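Local structure of porphyranase B (Zobellia galactanivorans, 3JUU) at residues A[111-116]-A[267-272]; A[202-207]-A[216-221]. The protein cleaves the sulfated algal polysaccharide porphyran at beta-1,4 linkages between galactose and L-galactose-6-sulfate, acting as a family 16 glycoside hydrolase with a jelly-roll beta-sandwich fold. One frame throughout, in Å; residues are numbered along the deposited sequence.

Interaction 1: A[111-116]-A[267-272]; sequences ECEMKA and YNWVRS. With SO4 (sulfate ion), chain D.
Glu113 reaches across to both Trp269 and Asn268. Its CB lies over one face of the indole, 3.9 Å from the centroid of the Trp269 five-membered ring, as a CH-pi contact. CG stands anti to the backbone N (chi1 -176°), which carries the extended chain on past the ring toward Asn268. CG and CD approach the Asn268 amide. At the tip, OE1 accepts a nearly straight hydrogen bond from Asn268 ND2 at 2.9 Å. The donor comes from above the carboxylate plane, and the two planar groups stand 83° apart. A water also donates to OE1.

The opposite face of the Trp269 indole is covered by the guanidinium of Arg271, with NH1 3.5 Å above the ring plane. The tryptophan is thus sandwiched between Glu113 CB and Arg271. A sulfate ion, probably from the crystallisation liquor, bridges the indole and the guanidinium. Trp269 NE1 donates to sulfate O4 at 3.1 Å. Arg271 NH1 donates to O3 at 2.7 Å. Arg271 NH2 donates to O2 at 2.8 Å. His13 also binds this sulfate, and Glu36 forms a salt bridge with Arg271 NE.

On the other side of the sheet, Met114 CG sits over one face of the Tyr267 ring, 3.6 Å from Tyr267 CE1. Cys112 SG approaches the edge of the same ring.

The backbones pair antiparallel. Glu111 and Arg271 form a hydrogen-bonded pair; Cys112 with Val270 and Met114 with Tyr267 are non-hydrogen-bonded pairs. The chain turns a corner at Asn268. Both strands belong to one layer of the family 16 jelly-roll beta-sandwich, where strand 108-115 lies between 264-276 and 202-210. Cys112, Val270, Met114 and Tyr267 face inward: Cys112 and Val270 onto Phe125 of strand 122-128, Val270 and Tyr267 onto Met240 of strand 237-242.

Interaction 2: A[202-207]-A[216-221]; sequences HVYGVW and FFLDGK
His202 CG lies anti to the carbonyl carbon (chi1 -70°), and Asp219 CG does the same (chi1 -61°), which brings the imidazole edge up to the carboxylate. The two planes are only 28° apart. His202 ND1 donates to Asp219 OD2 at 2.8 Å, in the ring plane and onto the syn lone pair. The other oxygen, OD1, takes the backbone N of Val203 at 2.8 Å. Asp219 N returns a bond to Val203 O, and the same carbonyl receives a water that also accepts from Gly220 N.

Gly205 and Phe217 form the hydrogen-bonded pair of this antiparallel hairpin, with Phe217 N to Gly205 O at 2.8 Å. One face of the hairpin is apolar. Leu218 CD1 meets Tyr204 CE1 at 3.8 Å, and Val206 CG2 touches Phe216 CE1 at 3.6 Å. In both pairs the side chains run side by side. Phe216 and Tyr204 also reach Met167 of strand 166-174. On the other face, Phe217 meets Phe14 and Tyr109 edge-to-face.

A type I' turn from Leu218 to Lys221 starts strand 221-226. The Asp219 carboxylate binds one side-chain N-H and one backbone N-H with separate oxygens. This two-point grip fixes its rotation. The bond from ND1 would be expected to polarise the imidazole and to favour a proton on ND1.

Interactions 1 and 2 are joined through neighbouring strands 108-115 and 202-210. Cys112 O and Tyr204 N are 2.9 Å apart, and Met114 N and His202 O are also 2.9 Å apart; both are probable hydrogen bonds. The two centres lie about 10 Å from each other. The sheet thus runs from 264-276 through 108-115 and 202-210 to 213-218. Neither contact contains a catalytic residue, but both lie near the active site. The side chains of Met114 and Tyr204 are about 8 and 9 Å from that of Glu148, the probable proton donor. Tyr267 is about 8 Å from Glu243, which probably binds substrate, again between side chains.

Interaction 1: A[111-116]-A[267-272]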
loop_
_atom_site.group_PDB
_atom_site.type_symbol
_atom_site.label_atom_id
_atom_site.label_comp_id
_atom_site.label_asym_id
_atom_site.label_seq_id
_atom_site.Cartn_x
_atom_site.Cartn_y
_atom_site.Cartn_z
ATOM N N GLU A 111 3.674 -9.341 -1.418
ATOM C CA GLU A 111 3.954 -8.774 -2.725
ATOM C C GLU A 111 2.647 -8.507 -3.486
ATOM O O GLU A 111 1.659 -9.185 -3.250
ATOM C CB GLU A 111 4.828 -9.731 -3.551
ATOM C CG GLU A 111 4.342 -11.218 -3.450
ATOM C CD GLU A 111 4.955 -12.146 -4.463
ATOM O OE1 GLU A 111 5.896 -11.724 -5.175
ATOM O OE2 GLU A 111 4.392 -13.287 -4.587
ATOM N N CYS A 112 2.639 -7.526 -4.404
ATOM C CA CYS A 112 1.508 -7.366 -5.307
ATOM C C CYS A 112 2.040 -6.990 -6.687
ATOM O O CYS A 112 3.203 -6.573 -6.848
ATOM C CB CYS A 112 0.550 -6.269 -4.742
ATOM S SG CYS A 112 1.154 -4.551 -5.093
ATOM N N GLU A 113 1.204 -7.135 -7.731
ATOM C CA GLU A 113 1.544 -6.667 -9.021
ATOM C C GLU A 113 0.583 -5.521 -9.323
ATOM O O GLU A 113 -0.629 -5.765 -9.420
ATOM C CB GLU A 113 1.379 -7.797 -10.096
ATOM C CG GLU A 113 1.829 -7.337 -11.469
ATOM C CD GLU A 113 1.890 -8.508 -12.429
ATOM O OE1 GLU A 113 0.842 -9.059 -12.774
ATOM O OE2 GLU A 113 2.994 -8.918 -12.782
ATOM N N MET A 114 1.121 -4.311 -9.494
ATOM C CA MET A 114 0.249 -3.131 -9.526
ATOM C C MET A 114 0.669 -2.225 -10.676
ATOM O O MET A 114 1.892 -2.028 -10.940
ATOM C CB MET A 114 0.326 -2.395 -8.144
ATOM C CG MET A 114 -0.564 -1.133 -7.960
ATOM S SD MET A 114 -0.040 0.034 -6.633
ATOM C CE MET A 114 0.465 0.473 -8.200
ATOM N N LYS A 115 -0.329 -1.624 -11.311
ATOM C CA LYS A 115 -0.073 -0.501 -12.203
ATOM C C LYS A 115 -0.761 0.713 -11.603
ATOM O O LYS A 115 -1.966 0.649 -11.219
ATOM C CB LYS A 115 -0.600 -0.815 -13.629
ATOM C CG LYS A 115 -0.588 0.384 -14.537
ATOM C CD LYS A 115 -1.329 0.133 -15.901
ATOM C CE LYS A 115 -0.605 -0.689 -16.848
ATOM N NZ LYS A 115 -1.585 -0.875 -18.004
ATOM N N ALA A 116 -0.033 1.807 -11.482
ATOM C CA ALA A 116 -0.604 2.954 -10.808
ATOM C C ALA A 116 -1.631 3.664 -11.709
ATOM O O ALA A 116 -1.592 3.525 -12.982
ATOM C CB ALA A 116 0.521 3.981 -10.378
ATOM N N TYR A 267 -4.495 -3.894 -9.406
ATOM C CA TYR A 267 -3.651 -4.901 -8.751
ATOM C C TYR A 267 -4.041 -6.219 -9.373
ATOM O O TYR A 267 -5.198 -6.634 -9.203
ATOM C CB TYR A 267 -3.927 -4.948 -7.259
ATOM C CG TYR A 267 -3.766 -3.592 -6.556
ATOM C CD1 TYR A 267 -2.606 -3.315 -5.793
ATOM C CD2 TYR A 267 -4.765 -2.607 -6.633
ATOM C CE1 TYR A 267 -2.481 -2.060 -5.114
ATOM C CE2 TYR A 267 -4.625 -1.363 -5.996
ATOM C CZ TYR A 267 -3.491 -1.097 -5.250
ATOM O OH TYR A 267 -3.337 0.101 -4.597
ATOM N N ASN A 268 -3.130 -6.854 -10.124
ATOM C CA ASN A 268 -3.417 -8.211 -10.657
ATOM C C ASN A 268 -3.518 -9.280 -9.568
ATOM O O ASN A 268 -4.289 -10.236 -9.684
ATOM C CB ASN A 268 -2.442 -8.628 -11.770
ATOM C CG ASN A 268 -2.607 -7.827 -13.015
ATOM O OD1 ASN A 268 -3.690 -7.271 -13.285
ATOM N ND2 ASN A 268 -1.545 -7.764 -13.829
ATOM N N TRP A 269 -2.798 -9.090 -8.456
ATOM C CA TRP A 269 -2.879 -10.040 -7.400
ATOM C C TRP A 269 -2.169 -9.472 -6.191
ATOM O O TRP A 269 -1.356 -8.523 -6.365
ATOM C CB TRP A 269 -2.249 -11.380 -7.832
ATOM C CG TRP A 269 -0.953 -11.327 -8.591
ATOM C CD1 TRP A 269 -0.781 -11.544 -9.951
ATOM C CD2 TRP A 269 0.402 -11.196 -8.042
ATOM N NE1 TRP A 269 0.564 -11.524 -10.259
ATOM C CE2 TRP A 269 1.299 -11.272 -9.124
ATOM C CE3 TRP A 269 0.917 -10.942 -6.740
ATOM C CZ2 TRP A 269 2.722 -11.122 -8.967
ATOM C CZ3 TRP A 269 2.333 -10.798 -6.585
ATOM C CH2 TRP A 269 3.200 -10.903 -7.681
ATOM N N VAL A 270 -2.488 -10.032 -5.028
ATOM C CA VAL A 270 -1.725 -9.795 -3.772
ATOM C C VAL A 270 -1.435 -11.151 -3.189
ATOM O O VAL A 270 -2.351 -11.988 -3.052
ATOM C CB VAL A 270 -2.538 -8.995 -2.751
ATOM C CG1 VAL A 270 -1.796 -8.940 -1.380
ATOM C CG2 VAL A 270 -2.721 -7.577 -3.224
ATOM N N ARG A 271 -0.163 -11.411 -2.862
ATOM C CA ARG A 271 0.192 -12.752 -2.343
ATOM C C ARG A 271 1.040 -12.522 -1.144
ATOM O O ARG A 271 2.039 -11.779 -1.219
ATOM C CB ARG A 271 1.000 -13.526 -3.461
ATOM C CG ARG A 271 0.125 -13.735 -4.717
ATOM C CD ARG A 271 0.910 -14.394 -5.852
ATOM N NE ARG A 271 0.075 -14.606 -7.049
ATOM C CZ ARG A 271 0.583 -14.789 -8.260
ATOM N NH1 ARG A 271 1.917 -14.688 -8.435
ATOM N NH2 ARG A 271 -0.217 -14.931 -9.322
ATOM N N SER A 272 0.683 -13.203 -0.067
ATOM C CA SER A 272 1.344 -13.072 1.220
ATOM C C SER A 272 1.841 -14.470 1.623
ATOM O O SER A 272 1.161 -15.475 1.354
ATOM C CB SER A 272 0.305 -12.583 2.190
ATOM O OG SER A 272 -0.181 -11.301 1.807
HETATM S S SO4 D . 1.691 -14.486 -12.286
HETATM O O1 SO4 D . 2.297 -15.298 -13.336
HETATM O O2 SO4 D . 0.319 -14.947 -12.037
HETATM O O3 SO4 D . 2.513 -14.639 -11.082
HETATM O O4 SO4 D . 1.691 -13.075 -12.734
HETATM O O HOH W 1 0.439 -11.520 -13.713
#

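Interaction 2: A[202-207]-A[216-221]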
loop_
_atom_site.group_PDB
_atom_site.type_symbol
_atom_site.label_atom_id
_atom_site.label_comp_id
_atom_site.label_asym_id
_atom_site.label_seq_id
_atom_site.Cartn_x
_atom_site.Cartn_y
_atom_site.Cartn_z
ATOM N N HIS A 202 4.255 -3.441 -12.136
ATOM C CA HIS A 202 5.495 -3.845 -11.456
ATOM C C HIS A 202 5.104 -4.730 -10.307
ATOM O O HIS A 202 3.991 -4.652 -9.772
ATOM C CB HIS A 202 6.286 -2.569 -10.977
ATOM C CG HIS A 202 6.874 -1.764 -12.097
ATOM N ND1 HIS A 202 8.109 -2.051 -12.665
ATOM C CD2 HIS A 202 6.385 -0.689 -12.780
ATOM C CE1 HIS A 202 8.371 -1.154 -13.614
ATOM N NE2 HIS A 202 7.336 -0.329 -13.705
ATOM N N VAL A 203 6.048 -5.571 -9.893
ATOM C CA VAL A 203 5.837 -6.360 -8.731
ATOM C C VAL A 203 6.518 -5.690 -7.541
ATOM O O VAL A 203 7.722 -5.574 -7.527
ATOM C CB VAL A 203 6.332 -7.797 -8.895
ATOM C CG1 VAL A 203 6.119 -8.544 -7.557
ATOM C CG2 VAL A 203 5.484 -8.540 -10.017
ATOM N N TYR A 204 5.747 -5.263 -6.541
ATOM C CA TYR A 204 6.339 -4.586 -5.376
ATOM C C TYR A 204 6.276 -5.578 -4.229
ATOM O O TYR A 204 5.196 -6.084 -3.885
ATOM C CB TYR A 204 5.456 -3.353 -5.030
ATOM C CG TYR A 204 5.393 -2.332 -6.141
ATOM C CD1 TYR A 204 6.527 -1.503 -6.407
ATOM C CD2 TYR A 204 4.247 -2.187 -6.978
ATOM C CE1 TYR A 204 6.527 -0.574 -7.447
ATOM C CE2 TYR A 204 4.255 -1.253 -8.038
ATOM C CZ TYR A 204 5.385 -0.450 -8.269
ATOM O OH TYR A 204 5.376 0.545 -9.240
ATOM N N GLY A 205 7.429 -5.803 -3.563
ATOM C CA GLY A 205 7.494 -6.836 -2.526
ATOM C C GLY A 205 8.296 -6.358 -1.322
ATOM O O GLY A 205 9.166 -5.506 -1.441
ATOM N N VAL A 206 7.981 -6.914 -0.170
ATOM C CA VAL A 206 8.797 -6.691 1.020
ATOM C C VAL A 206 8.980 -8.020 1.731
ATOM O O VAL A 206 8.004 -8.770 1.996
ATOM C CB VAL A 206 8.191 -5.642 1.964
ATOM C CG1 VAL A 206 6.790 -6.108 2.526
ATOM C CG2 VAL A 206 9.196 -5.306 3.111
ATOM N N TRP A 207 10.233 -8.305 2.102
ATOM C CA TRP A 207 10.478 -9.377 3.140
ATOM C C TRP A 207 10.534 -8.786 4.495
ATOM O O TRP A 207 11.509 -8.085 4.847
ATOM C CB TRP A 207 11.762 -10.153 2.822
ATOM C CG TRP A 207 11.937 -11.381 3.670
ATOM C CD1 TRP A 207 10.985 -12.021 4.419
ATOM C CD2 TRP A 207 13.175 -12.076 3.906
ATOM N NE1 TRP A 207 11.564 -13.120 5.065
ATOM C CE2 TRP A 207 12.896 -13.155 4.756
ATOM C CE3 TRP A 207 14.486 -11.887 3.447
ATOM C CZ2 TRP A 207 13.911 -14.056 5.215
ATOM C CZ3 TRP A 207 15.518 -12.812 3.900
ATOM C CH2 TRP A 207 15.208 -13.842 4.784
ATOM N N PHE A 216 13.310 -4.784 0.737
ATOM C CA PHE A 216 12.325 -4.433 -0.338
ATOM C C PHE A 216 12.760 -5.012 -1.672
ATOM O O PHE A 216 13.964 -5.012 -1.984
ATOM C CB PHE A 216 12.217 -2.893 -0.469
ATOM C CG PHE A 216 11.540 -2.258 0.723
ATOM C CD1 PHE A 216 10.151 -2.390 0.885
ATOM C CD2 PHE A 216 12.292 -1.543 1.661
ATOM C CE1 PHE A 216 9.531 -1.888 2.036
ATOM C CE2 PHE A 216 11.670 -0.942 2.783
ATOM C CZ PHE A 216 10.276 -1.112 2.935
ATOM N N PHE A 217 11.791 -5.468 -2.489
ATOM C CA PHE A 217 12.078 -6.046 -3.825
ATOM C C PHE A 217 11.224 -5.350 -4.849
ATOM O O PHE A 217 10.030 -4.987 -4.599
ATOM C CB PHE A 217 11.612 -7.513 -3.839
ATOM C CG PHE A 217 12.556 -8.417 -3.112
ATOM C CD1 PHE A 217 13.430 -9.200 -3.838
ATOM C CD2 PHE A 217 12.587 -8.416 -1.665
ATOM C CE1 PHE A 217 14.359 -10.026 -3.189
ATOM C CE2 PHE A 217 13.489 -9.296 -1.000
ATOM C CZ PHE A 217 14.386 -10.048 -1.799
ATOM N N LEU A 218 11.794 -5.217 -6.025
ATOM C CA LEU A 218 11.098 -4.642 -7.220
ATOM C C LEU A 218 11.287 -5.560 -8.391
ATOM O O LEU A 218 12.439 -5.904 -8.728
ATOM C CB LEU A 218 11.640 -3.218 -7.562
ATOM C CG LEU A 218 11.107 -2.581 -8.833
ATOM C CD1 LEU A 218 9.493 -2.466 -8.751
ATOM C CD2 LEU A 218 11.859 -1.240 -9.163
ATOM N N ASP A 219 10.160 -6.043 -8.965
ATOM C CA ASP A 219 10.180 -6.926 -10.170
ATOM C C ASP A 219 11.113 -8.120 -9.914
ATOM O O ASP A 219 11.928 -8.472 -10.770
ATOM C CB ASP A 219 10.608 -6.124 -11.384
ATOM C CG ASP A 219 9.624 -4.991 -11.664
ATOM O OD1 ASP A 219 8.417 -5.273 -11.414
ATOM O OD2 ASP A 219 10.075 -3.922 -12.121
ATOM N N GLY A 220 11.030 -8.627 -8.686
ATOM C CA GLY A 220 11.721 -9.859 -8.339
ATOM C C GLY A 220 13.158 -9.683 -8.010
ATOM O O GLY A 220 13.919 -10.672 -7.930
ATOM N N LYS A 221 13.574 -8.450 -7.779
ATOM C CA LYS A 221 14.988 -8.166 -7.434
ATOM C C LYS A 221 15.121 -7.363 -6.145
ATOM O O LYS A 221 14.437 -6.334 -5.976
ATOM C CB LYS A 221 15.652 -7.366 -8.561
ATOM C CG LYS A 221 15.862 -8.156 -9.865
ATOM C CD LYS A 221 16.228 -7.242 -11.073
ATOM C CE LYS A 221 14.919 -6.686 -11.698
ATOM N NZ LYS A 221 14.915 -5.291 -12.312
HETATM O O HOH W 2 9.309 -7.862 -6.399
#